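Local coordinates for alpha-catenin-like protein hmp-1 (Caenorhabditis elegans, PDB 5XA5), which binds beta-catenin, cadherin and actin filaments at cell junctions and is required for cell migration during body enclosure and cell shape changes during body elongation, at residues Val20-Leu26 against Arg193-Val198; Gln28-Leu32 against Val134-Ile139; Val102-Gly107 against Ile122-Gly127; Val146-Val150 against Glu255-Asn259. All blocks are in the same frame, centred on the assembly; numbering follows the deposited sequence. Where two conformers were deposited one is given.

Contact 1: Val20-Leu26 against Arg193-Val198; sequences VRSKNVL and RAIDLV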
loop_
_atom_site.group_PDB
_atom_site.type_symbol
_atom_site.label_atom_id
_atom_site.label_comp_id
_atom_site.label_asym_id
_atom_site.label_seq_id
_atom_site.Cartn_x
_atom_site.Cartn_y
_atom_site.Cartn_z
ATOM N N VAL A 20 9.920 -4.817 -1.505
ATOM C CA VAL A 20 9.242 -3.853 -0.659
ATOM C C VAL A 20 9.643 -2.449 -1.079
ATOM O O VAL A 20 10.829 -2.098 -1.081
ATOM C CB VAL A 20 9.563 -4.113 0.809
ATOM C CG1 VAL A 20 8.812 -3.158 1.714
ATOM C CG2 VAL A 20 9.174 -5.552 1.137
ATOM N N ARG A 21 8.651 -1.654 -1.463
ATOM C CA ARG A 21 8.906 -0.339 -2.039
ATOM C C ARG A 21 8.470 0.796 -1.118
ATOM O O ARG A 21 8.762 1.955 -1.377
ATOM C CB ARG A 21 8.207 -0.217 -3.397
ATOM C CG ARG A 21 8.696 -1.270 -4.376
ATOM C CD ARG A 21 8.067 -1.137 -5.738
ATOM N NE ARG A 21 8.724 -2.018 -6.697
ATOM C CZ ARG A 21 8.124 -3.019 -7.326
ATOM N NH1 ARG A 21 6.839 -3.267 -7.109
ATOM N NH2 ARG A 21 8.806 -3.765 -8.183
ATOM N N SER A 22 7.779 0.451 -0.036
ATOM C CA SER A 22 7.284 1.439 0.925
ATOM C C SER A 22 8.128 1.415 2.190
ATOM O O SER A 22 8.287 0.363 2.779
ATOM C CB SER A 22 5.821 1.152 1.293
ATOM O OG SER A 22 5.431 1.797 2.500
ATOM N N LYS A 23 8.654 2.566 2.599
ATOM C CA LYS A 23 9.415 2.639 3.860
ATOM C C LYS A 23 8.550 2.380 5.092
ATOM O O LYS A 23 9.040 1.872 6.112
ATOM C CB LYS A 23 10.072 4.005 4.010
ATOM C CG LYS A 23 11.195 4.281 3.061
ATOM C CD LYS A 23 11.676 5.727 3.348
ATOM C CE LYS A 23 12.782 6.159 2.461
ATOM N NZ LYS A 23 13.249 7.506 2.854
ATOM N N ASN A 24 7.284 2.776 5.026
ATOM C CA ASN A 24 6.348 2.495 6.107
ATOM C C ASN A 24 6.224 0.988 6.287
ATOM O O ASN A 24 6.335 0.476 7.397
ATOM C CB ASN A 24 4.991 3.136 5.805
ATOM C CG ASN A 24 4.034 3.082 6.975
ATOM O OD1 ASN A 24 4.411 2.748 8.090
ATOM N ND2 ASN A 24 2.775 3.420 6.715
ATOM N N VAL A 25 6.023 0.269 5.185
ATOM C CA VAL A 25 5.946 -1.194 5.247
ATOM C C VAL A 25 7.285 -1.796 5.658
ATOM O O VAL A 25 7.343 -2.710 6.480
ATOM C CB VAL A 25 5.524 -1.784 3.889
ATOM C CG1 VAL A 25 5.596 -3.304 3.913
ATOM C CG2 VAL A 25 4.127 -1.330 3.542
ATOM N N LEU A 26 8.368 -1.273 5.093
ATOM C CA LEU A 26 9.690 -1.835 5.347
ATOM C C LEU A 26 10.005 -1.792 6.839
ATOM O O LEU A 26 10.456 -2.786 7.408
ATOM C CB LEU A 26 10.775 -1.082 4.554
ATOM C CG LEU A 26 12.200 -1.640 4.708
ATOM C CD1 LEU A 26 12.233 -3.133 4.363
ATOM C CD2 LEU A 26 13.194 -0.875 3.853
ATOM N N ARG A 193 3.552 9.313 -2.061
ATOM C CA ARG A 193 4.187 8.055 -2.434
ATOM C C ARG A 193 5.693 8.240 -2.580
ATOM O O ARG A 193 6.485 7.391 -2.151
ATOM C CB ARG A 193 3.579 7.507 -3.738
ATOM C CG ARG A 193 4.174 6.186 -4.178
ATOM C CD ARG A 193 3.910 5.154 -3.118
ATOM N NE ARG A 193 4.427 3.849 -3.505
ATOM C CZ ARG A 193 4.280 2.760 -2.754
ATOM N NH1 ARG A 193 3.630 2.839 -1.598
ATOM N NH2 ARG A 193 4.802 1.610 -3.146
ATOM N N ALA A 194 6.096 9.348 -3.199
ATOM C CA ALA A 194 7.509 9.612 -3.395
ATOM C C ALA A 194 8.265 9.663 -2.069
ATOM O O ALA A 194 9.360 9.127 -1.961
ATOM C CB ALA A 194 7.693 10.909 -4.157
ATOM N N ILE A 195 7.675 10.308 -1.067
ATOM C CA ILE A 195 8.278 10.396 0.272
ATOM C C ILE A 195 8.422 9.010 0.934
ATOM O O ILE A 195 9.357 8.760 1.704
ATOM C CB ILE A 195 7.423 11.335 1.173
ATOM C CG1 ILE A 195 7.573 12.784 0.708
ATOM C CG2 ILE A 195 7.798 11.205 2.648
ATOM C CD1 ILE A 195 6.669 13.746 1.438
ATOM N N ASP A 196 7.509 8.103 0.602
ATOM C CA ASP A 196 7.481 6.777 1.210
ATOM C C ASP A 196 8.315 5.755 0.422
ATOM O O ASP A 196 8.478 4.623 0.868
ATOM C CB ASP A 196 6.023 6.307 1.323
ATOM C CG ASP A 196 5.842 5.095 2.231
ATOM O OD1 ASP A 196 6.566 4.959 3.242
ATOM O OD2 ASP A 196 4.939 4.283 1.935
ATOM N N LEU A 197 8.817 6.122 -0.761
ATOM C CA LEU A 197 9.554 5.138 -1.562
ATOM C C LEU A 197 10.926 4.792 -0.978
ATOM O O LEU A 197 11.700 5.670 -0.577
ATOM C CB LEU A 197 9.728 5.632 -3.003
ATOM C CG LEU A 197 8.480 5.467 -3.855
ATOM C CD1 LEU A 197 8.707 6.059 -5.263
ATOM C CD2 LEU A 197 8.072 4.003 -3.961
ATOM N N VAL A 198 11.225 3.497 -0.969
ATOM C CA VAL A 198 12.482 2.980 -0.454
ATOM C C VAL A 198 13.664 3.394 -1.323
ATOM O O VAL A 198 14.654 3.911 -0.817
ATOM C CB VAL A 198 12.424 1.426 -0.329
ATOM C CG1 VAL A 198 13.810 0.844 -0.075
ATOM C CG2 VAL A 198 11.412 1.015 0.747
HETATM O O HOH W 1 11.521 9.643 2.851
HETATM O O HOH W 2 2.593 4.447 3.981
#
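Ser22, the N-cap of helix 23-36, and Asp196, near the end of helix 169-196, join two helix ends of the N-terminal vinculin-family region. With its hydroxyl anti to the backbone N (chi1 161°), Ser22 gives a 2.6 Å hydrogen bond from OG to Asp196 OD2, meeting it on the syn side but 31° out of the carboxylate plane. The same OG accepts Val25 N at 3.1 Å, the capping bond. Asp196 OD1 receives Asn24 N at 2.9 Å through its syn lone pair, while Asp196 O takes Lys23 N at 2.7 Å in a nearly straight bond. Val198 N answers with a 2.9 Å bond to Arg21 O, and a single beta bridge pairs Ser22 with Leu197. With an alanine in place of Asp196, Asn24 N-H would probably lose its acceptor and the Ser22 hydroxyl proton its carboxylate, leaving OG with the capping bond. Val198 CG2 packs against the Arg21 carbonyl group and touches Leu26 CD2 at 4.0 Å, the two side chains set square to each other. Arg193 nears Ser22 CB obliquely but forms its salt bridge with Asp142. Lys23 runs extended past Leu197 O, and its NZ holds a water at 2.7 Å that donates to Ile195 O.

Contact 2: Gln28-Leu32 against Val134-Ile139; sequences QITQL and VAKFLI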
loop_
_atom_site.group_PDB
_atom_site.type_symbol
_atom_site.label_atom_id
_atom_site.label_comp_id
_atom_site.label_asym_id
_atom_site.label_seq_id
_atom_site.Cartn_x
_atom_site.Cartn_y
_atom_site.Cartn_z
ATOM N N GLN A 28 7.924 -1.551 9.391
ATOM C CA GLN A 28 7.019 -2.433 10.132
ATOM C C GLN A 28 7.443 -3.890 10.019
ATOM O O GLN A 28 7.474 -4.608 11.013
ATOM C CB GLN A 28 5.580 -2.279 9.623
ATOM C CG GLN A 28 4.899 -0.998 10.060
ATOM C CD GLN A 28 3.468 -0.911 9.557
ATOM O OE1 GLN A 28 2.547 -1.462 10.162
ATOM N NE2 GLN A 28 3.274 -0.217 8.437
ATOM N N ILE A 29 7.743 -4.348 8.808
ATOM C CA ILE A 29 8.101 -5.752 8.641
ATOM C C ILE A 29 9.479 -6.022 9.243
ATOM O O ILE A 29 9.724 -7.110 9.743
ATOM C CB ILE A 29 8.054 -6.219 7.148
ATOM C CG1 ILE A 29 9.125 -5.543 6.291
ATOM C CG2 ILE A 29 6.663 -6.002 6.545
ATOM C CD1 ILE A 29 9.112 -6.004 4.845
ATOM N N THR A 30 10.361 -5.025 9.244
ATOM C CA THR A 30 11.669 -5.230 9.865
ATOM C C THR A 30 11.488 -5.458 11.362
ATOM O O THR A 30 12.146 -6.324 11.955
ATOM C CB THR A 30 12.586 -4.039 9.582
ATOM O OG1 THR A 30 12.757 -3.933 8.165
ATOM C CG2 THR A 30 13.939 -4.221 10.218
ATOM N N GLN A 31 10.574 -4.707 11.968
ATOM C CA GLN A 31 10.253 -4.911 13.386
ATOM C C GLN A 31 9.695 -6.302 13.615
ATOM O O GLN A 31 10.121 -7.018 14.519
ATOM C CB GLN A 31 9.233 -3.889 13.876
ATOM C CG GLN A 31 9.720 -2.463 13.979
ATOM C CD GLN A 31 8.575 -1.492 14.175
ATOM O OE1 GLN A 31 7.641 -1.766 14.931
ATOM N NE2 GLN A 31 8.642 -0.343 13.508
ATOM N N LEU A 32 8.721 -6.667 12.793
ATOM C CA LEU A 32 8.040 -7.954 12.953
ATOM C C LEU A 32 9.046 -9.100 12.946
ATOM O O LEU A 32 9.104 -9.898 13.891
ATOM C CB LEU A 32 6.993 -8.144 11.853
ATOM C CG LEU A 32 5.811 -7.174 11.943
ATOM C CD1 LEU A 32 5.008 -7.141 10.639
ATOM C CD2 LEU A 32 4.899 -7.536 13.151
ATOM N N VAL A 134 1.654 -11.752 8.712
ATOM C CA VAL A 134 1.275 -10.349 8.847
ATOM C C VAL A 134 2.102 -9.500 7.891
ATOM O O VAL A 134 1.564 -8.637 7.203
ATOM C CB VAL A 134 1.452 -9.850 10.303
ATOM C CG1 VAL A 134 1.267 -8.345 10.378
ATOM C CG2 VAL A 134 0.465 -10.575 11.199
ATOM N N ALA A 135 3.401 -9.779 7.826
ATOM C CA ALA A 135 4.293 -9.034 6.937
ATOM C C ALA A 135 3.903 -9.213 5.467
ATOM O O ALA A 135 3.901 -8.241 4.704
ATOM C CB ALA A 135 5.740 -9.460 7.160
ATOM N N LYS A 136 3.565 -10.443 5.074
ATOM C CA LYS A 136 3.160 -10.702 3.690
ATOM C C LYS A 136 1.862 -9.970 3.365
ATOM O O LYS A 136 1.690 -9.471 2.247
ATOM C CB LYS A 136 3.016 -12.208 3.432
ATOM C CG LYS A 136 4.349 -12.887 3.157
ATOM C CD LYS A 136 4.240 -14.399 3.070
ATOM C CE LYS A 136 5.614 -15.014 2.852
ATOM N NZ LYS A 136 5.569 -16.500 2.803
ATOM N N PHE A 137 0.963 -9.878 4.341
ATOM C CA PHE A 137 -0.281 -9.139 4.144
ATOM C C PHE A 137 0.000 -7.661 3.892
ATOM O O PHE A 137 -0.607 -7.050 3.019
ATOM C CB PHE A 137 -1.236 -9.282 5.340
ATOM C CG PHE A 137 -2.509 -8.489 5.176
ATOM C CD1 PHE A 137 -3.561 -9.010 4.453
ATOM C CD2 PHE A 137 -2.657 -7.231 5.742
ATOM C CE1 PHE A 137 -4.732 -8.295 4.281
ATOM C CE2 PHE A 137 -3.840 -6.511 5.577
ATOM C CZ PHE A 137 -4.869 -7.048 4.839
ATOM N N LEU A 138 0.922 -7.087 4.654
ATOM C CA LEU A 138 1.233 -5.677 4.492
ATOM C C LEU A 138 1.869 -5.412 3.139
ATOM O O LEU A 138 1.635 -4.362 2.553
ATOM C CB LEU A 138 2.158 -5.178 5.603
ATOM C CG LEU A 138 1.570 -5.246 7.015
ATOM C CD1 LEU A 138 2.594 -4.774 8.014
ATOM C CD2 LEU A 138 0.325 -4.386 7.090
ATOM N N ILE A 139 2.678 -6.357 2.658
ATOM C CA ILE A 139 3.374 -6.183 1.381
ATOM C C ILE A 139 2.355 -6.207 0.252
ATOM O O ILE A 139 2.401 -5.389 -0.676
ATOM C CB ILE A 139 4.434 -7.276 1.154
ATOM C CG1 ILE A 139 5.671 -6.994 2.009
ATOM C CG2 ILE A 139 4.860 -7.329 -0.302
ATOM C CD1 ILE A 139 6.650 -8.149 2.056
#
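Ile29 and Ala135 form the close point of the contact: Ile29 CG2 lies 3.6 Å from Ala135 CB, a separation that the small alanine permits. Ile29 has two conformers; in one of them its longer branch extends until CD1 is 4.3 Å from Ile139 CD1. Helix 23-36 and helix 117-165 pack antiparallel here, as neighbours in an all-helical vinculin-family bundle, with segment axes 9.8 Å apart at an angle of 172°. One turn on from Ile29, Leu32 has its CG anti to the carbonyl carbon (chi1 -67°), which carries its branched end to the facing helix, where it lies across Val134. Its CD1 methyl does the touching, 3.9 Å from Val134 CG1 and 4.2 Å from Ala135 CB, and it also reaches Leu138 CD1 at 4.3 Å. Gln28 is set roughly perpendicular to Leu138, bringing OE1 to 3.9 Å from Leu138 CD1, while its NE2 makes a weak hydrogen bond to Asn24 OD1. Val20 packs on both Ile29 and Ile139 at one end of this apolar seam. Gln28, Leu32, Val134 and Leu138 also pack against the chain of another protein.

Contact 3: Val102-Gly107 against Ile122-Gly127; sequences VMIQTG and IATNSG
Met103 with Ser126, and Thr106 with Ala123, bring the backbones of helix 83-112 and helix 117-165 together, both CA pairs 5.1 Å apart, in an antiparallel helical hairpin whose segment axes approach to 8.6 Å at a crossing angle of -164°. Thr106 OG1 occupies the position between its backbone N and carbonyl carbon (chi1 56°), from which it can bond back along its own helix and also face across. It donates to Val102 O at 2.9 Å, a carbonyl that Thr106 N also uses, and meets Ser126 OG at 2.7 Å. On one flank Thr106 CG2 rests crosswise on Ile122 CG2 at 3.8 Å. On the other, the Met103 chain bends about its CB-CG bond (chi2 72°) and again about CG-SD, laying SD beside the Gly127 backbone, 3.4 Å from Gly127 N, while CE comes 3.4 Å from Ala123 O. Leu58 of helix 51-74 and the chain of another protein also cover Met103. A valine in place of Thr106 would probably leave Ser126 OG without its hydroxyl mate and Val102 O with one donor fewer. Small residues thus allow the close approach, and two hydroxyls meeting across it, that of Thr106 held by Val102 O, give a mostly apolar seam a polar centre.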
loop_
_atom_site.group_PDB
_atom_site.type_symbol
_atom_site.label_atom_id
_atom_site.label_comp_id
_atom_site.label_asym_id
_atom_site.label_seq_id
_atom_site.Cartn_x
_atom_site.Cartn_y
_atom_site.Cartn_z
ATOM N N VAL A 102 -2.957 -21.209 15.113
ATOM C CA VAL A 102 -1.850 -22.052 15.566
ATOM C C VAL A 102 -1.061 -21.377 16.686
ATOM O O VAL A 102 -0.650 -22.032 17.644
ATOM C CB VAL A 102 -0.888 -22.409 14.411
ATOM C CG1 VAL A 102 0.341 -23.145 14.948
ATOM C CG2 VAL A 102 -1.600 -23.254 13.368
ATOM N N MET A 103 -0.860 -20.066 16.578
ATOM C CA MET A 103 -0.147 -19.335 17.621
ATOM C C MET A 103 -0.904 -19.374 18.949
ATOM O O MET A 103 -0.303 -19.550 20.013
ATOM C CB MET A 103 0.093 -17.883 17.198
ATOM C CG MET A 103 0.797 -17.031 18.234
ATOM S SD MET A 103 2.535 -17.441 18.414
ATOM C CE MET A 103 2.547 -18.329 19.967
ATOM N N ILE A 104 -2.223 -19.213 18.891
ATOM C CA ILE A 104 -3.039 -19.221 20.104
ATOM C C ILE A 104 -3.007 -20.597 20.768
ATOM O O ILE A 104 -2.943 -20.701 21.997
ATOM C CB ILE A 104 -4.498 -18.806 19.807
ATOM C CG1 ILE A 104 -4.545 -17.326 19.420
ATOM C CG2 ILE A 104 -5.394 -19.056 21.021
ATOM C CD1 ILE A 104 -5.885 -16.864 18.882
ATOM N N GLN A 105 -3.021 -21.651 19.958
ATOM C CA GLN A 105 -2.950 -23.010 20.494
ATOM C C GLN A 105 -1.584 -23.354 21.085
ATOM O O GLN A 105 -1.495 -23.798 22.234
ATOM C CB GLN A 105 -3.307 -24.031 19.413
ATOM C CG GLN A 105 -4.771 -24.446 19.400
ATOM C CD GLN A 105 -5.209 -25.101 20.702
ATOM O OE1 GLN A 105 -4.411 -25.736 21.394
ATOM N NE2 GLN A 105 -6.484 -24.945 21.041
ATOM N N THR A 106 -0.521 -23.160 20.307
ATOM C CA THR A 106 0.814 -23.524 20.776
ATOM C C THR A 106 1.242 -22.581 21.879
ATOM O O THR A 106 1.984 -22.958 22.783
ATOM C CB THR A 106 1.868 -23.478 19.665
ATOM O OG1 THR A 106 1.873 -22.181 19.062
ATOM C CG2 THR A 106 1.566 -24.528 18.604
ATOM N N GLY A 107 0.794 -21.332 21.780
ATOM C CA GLY A 107 1.076 -20.359 22.814
ATOM C C GLY A 107 0.460 -20.792 24.127
ATOM O O GLY A 107 1.084 -20.688 25.183
ATOM N N ILE A 122 8.407 -24.363 19.979
ATOM C CA ILE A 122 7.275 -24.544 19.074
ATOM C C ILE A 122 6.413 -23.280 19.016
ATOM O O ILE A 122 5.994 -22.856 17.935
ATOM C CB ILE A 122 6.407 -25.745 19.490
ATOM C CG1 ILE A 122 7.184 -27.041 19.268
ATOM C CG2 ILE A 122 5.116 -25.771 18.681
ATOM C CD1 ILE A 122 6.458 -28.286 19.739
ATOM N N ALA A 123 6.163 -22.678 20.178
ATOM C CA ALA A 123 5.406 -21.425 20.244
ATOM C C ALA A 123 6.139 -20.287 19.525
ATOM O O ALA A 123 5.518 -19.455 18.860
ATOM C CB ALA A 123 5.133 -21.053 21.701
ATOM N N THR A 124 7.461 -20.249 19.676
ATOM C CA THR A 124 8.288 -19.241 19.014
ATOM C C THR A 124 8.236 -19.407 17.498
ATOM O O THR A 124 8.152 -18.425 16.749
ATOM C CB THR A 124 9.748 -19.316 19.496
ATOM O OG1 THR A 124 9.789 -19.153 20.919
ATOM C CG2 THR A 124 10.597 -18.237 18.841
ATOM N N ASN A 125 8.291 -20.654 17.043
ATOM C CA ASN A 125 8.136 -20.952 15.625
ATOM C C ASN A 125 6.756 -20.532 15.111
ATOM O O ASN A 125 6.631 -19.981 14.011
ATOM C CB ASN A 125 8.372 -22.442 15.372
ATOM C CG ASN A 125 8.499 -22.767 13.899
ATOM O OD1 ASN A 125 9.503 -22.443 13.265
ATOM N ND2 ASN A 125 7.479 -23.407 13.346
ATOM N N SER A 126 5.725 -20.771 15.921
ATOM C CA SER A 126 4.371 -20.335 15.581
ATOM C C SER A 126 4.336 -18.815 15.433
ATOM O O SER A 126 3.663 -18.285 14.549
ATOM C CB SER A 126 3.363 -20.768 16.645
ATOM O OG SER A 126 3.269 -22.180 16.734
ATOM N N GLY A 127 5.059 -18.124 16.314
ATOM C CA GLY A 127 5.111 -16.668 16.305
ATOM C C GLY A 127 5.785 -16.147 15.057
ATOM O O GLY A 127 5.320 -15.181 14.452
#

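Contact 4: Val146-Val150 against Glu255-Asn259; sequences VKVIV and ESVLN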
loop_
_atom_site.group_PDB
_atom_site.type_symbol
_atom_site.label_atom_id
_atom_site.label_comp_id
_atom_site.label_asym_id
_atom_site.label_seq_id
_atom_site.Cartn_x
_atom_site.Cartn_y
_atom_site.Cartn_z
ATOM N N VAL A 146 -0.898 0.722 -4.394
ATOM C CA VAL A 146 -0.261 1.257 -5.594
ATOM C C VAL A 146 -1.232 1.165 -6.775
ATOM O O VAL A 146 -1.307 2.090 -7.589
ATOM C CB VAL A 146 1.050 0.513 -5.922
ATOM C CG1 VAL A 146 1.477 0.769 -7.377
ATOM C CG2 VAL A 146 2.133 0.934 -4.952
ATOM N N LYS A 147 -1.988 0.068 -6.850
ATOM C CA LYS A 147 -2.953 -0.113 -7.938
ATOM C C LYS A 147 -3.998 0.986 -7.922
ATOM O O LYS A 147 -4.500 1.402 -8.973
ATOM C CB LYS A 147 -3.635 -1.479 -7.845
ATOM C CG LYS A 147 -2.822 -2.611 -8.437
ATOM C CD LYS A 147 -3.645 -3.881 -8.568
ATOM C CE LYS A 147 -2.926 -4.901 -9.443
ATOM N NZ LYS A 147 -3.659 -6.193 -9.514
ATOM N N VAL A 148 -4.344 1.444 -6.726
ATOM C CA VAL A 148 -5.261 2.570 -6.595
ATOM C C VAL A 148 -4.678 3.843 -7.214
ATOM O O VAL A 148 -5.390 4.586 -7.898
ATOM C CB VAL A 148 -5.632 2.796 -5.124
ATOM C CG1 VAL A 148 -6.391 4.101 -4.934
ATOM C CG2 VAL A 148 -6.460 1.624 -4.620
ATOM N N ILE A 149 -3.387 4.092 -7.010
ATOM C CA ILE A 149 -2.754 5.249 -7.615
ATOM C C ILE A 149 -2.751 5.098 -9.133
ATOM O O ILE A 149 -3.043 6.054 -9.857
ATOM C CB ILE A 149 -1.321 5.443 -7.123
ATOM C CG1 ILE A 149 -1.316 5.525 -5.605
ATOM C CG2 ILE A 149 -0.752 6.730 -7.696
ATOM C CD1 ILE A 149 0.048 5.754 -5.022
ATOM N N VAL A 150 -2.424 3.899 -9.604
ATOM C CA VAL A 150 -2.380 3.646 -11.052
ATOM C C VAL A 150 -3.757 3.868 -11.675
ATOM O O VAL A 150 -3.872 4.385 -12.798
ATOM C CB VAL A 150 -1.855 2.216 -11.354
ATOM C CG1 VAL A 150 -2.033 1.870 -12.820
ATOM C CG2 VAL A 150 -0.379 2.107 -10.947
ATOM N N GLU A 255 3.159 5.542 -14.234
ATOM C CA GLU A 255 2.737 4.154 -14.077
ATOM C C GLU A 255 3.931 3.201 -14.009
ATOM O O GLU A 255 3.963 2.315 -13.162
ATOM C CB GLU A 255 1.814 3.746 -15.232
ATOM C CG GLU A 255 1.235 2.339 -15.096
ATOM C CD GLU A 255 0.112 2.063 -16.091
ATOM O OE1 GLU A 255 -0.122 2.905 -16.987
ATOM O OE2 GLU A 255 -0.537 0.999 -15.977
ATOM N N SER A 256 4.892 3.380 -14.916
ATOM C CA SER A 256 6.118 2.585 -14.908
ATOM C C SER A 256 6.822 2.615 -13.554
ATOM O O SER A 256 7.143 1.571 -12.993
ATOM C CB SER A 256 7.088 3.081 -15.984
ATOM O OG SER A 256 6.649 2.707 -17.278
ATOM N N VAL A 257 7.068 3.812 -13.031
ATOM C CA VAL A 257 7.784 3.937 -11.757
ATOM C C VAL A 257 6.967 3.393 -10.591
ATOM O O VAL A 257 7.512 2.740 -9.706
ATOM C CB VAL A 257 8.174 5.415 -11.473
ATOM C CG1 VAL A 257 8.802 5.567 -10.093
ATOM C CG2 VAL A 257 9.135 5.913 -12.529
ATOM N N LEU A 258 5.663 3.670 -10.570
ATOM C CA LEU A 258 4.819 3.118 -9.497
ATOM C C LEU A 258 4.938 1.596 -9.460
ATOM O O LEU A 258 4.922 0.991 -8.384
ATOM C CB LEU A 258 3.357 3.527 -9.683
ATOM C CG LEU A 258 3.004 4.990 -9.393
ATOM C CD1 LEU A 258 1.613 5.316 -9.950
ATOM C CD2 LEU A 258 3.076 5.272 -7.891
ATOM N N ASN A 259 5.068 0.989 -10.638
ATOM C CA ASN A 259 5.261 -0.459 -10.758
ATOM C C ASN A 259 6.708 -0.920 -10.598
ATOM O O ASN A 259 7.015 -2.096 -10.811
ATOM C CB ASN A 259 4.726 -0.944 -12.109
ATOM C CG ASN A 259 3.219 -0.964 -12.159
ATOM O OD1 ASN A 259 2.561 -1.198 -11.145
ATOM N ND2 ASN A 259 2.658 -0.727 -13.342
#
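Leu258, Val150 and Val146 carry this join in the N-terminal helical-bundle region of the vinculin family, between the long helix 117-165, which runs through the chain, and the C-terminal end of helix 234-258. Leu258 is the most deeply engaged. Its CG stands anti to the carbonyl carbon (chi1 -72°), which directs the branched end at the far helix. There CD1 sits between two side chains, 3.6 Å from Ile149 CG2 and 3.9 Å from Val150 CG2. Leu258 runs antiparallel alongside both Val146 and Val150, whereas it lies across Ile149. Val146, one turn before Val150, uses CG1: this methyl lies 4.1 Å from Leu258 CB and 3.6 Å from Leu258 O, covering the backbone near the end of the helix.

Val150 divides its two methyls. CG2 belongs to the leucine side, whereas CG1 packs against the end of the extended Glu255 chain, 3.6 Å from Glu255 OE2, the two side chains nearly perpendicular. The other carboxylate oxygen of Glu255, OE1, makes a salt bridge with Arg157, which probably helps fix the carboxylate beside the valine. No hydrogen bond links the two segments; the contact is made by apolar branches, with the carboxylate end of Glu255 lying against a Val150 methyl. Arg193 of helix 169-196 touches both Val146 and Leu258, and Leu206 of helix 200-229 adds to the packing on Leu258. Asn259, the first residue to leave helical geometry, turns OD1 back to 4.4 Å from Val146 CG1.

How the contacts relate
Contacts 2, 3 and 4 all use helix 117-165, at different places along it, while contacts 1 and 2 share helix 23-36. Contacts 2 and 3 are buried. Contact 2 is apolar between side chains, whereas contact 3, its centre about 18 Å from that of contact 2, adds paired hydroxyls. Contacts 1 and 4 are only partly buried although they lie nearer the centre of the chain. Contact 1, between helix ends, relies on backbone and carboxylate hydrogen bonds and on waters; contact 4 relies on methyl packing. Contact 1 touches both contact 2 and contact 4, which do not touch each other, their nearest atoms being about 8 Å apart. Contact 3 touches none of the others.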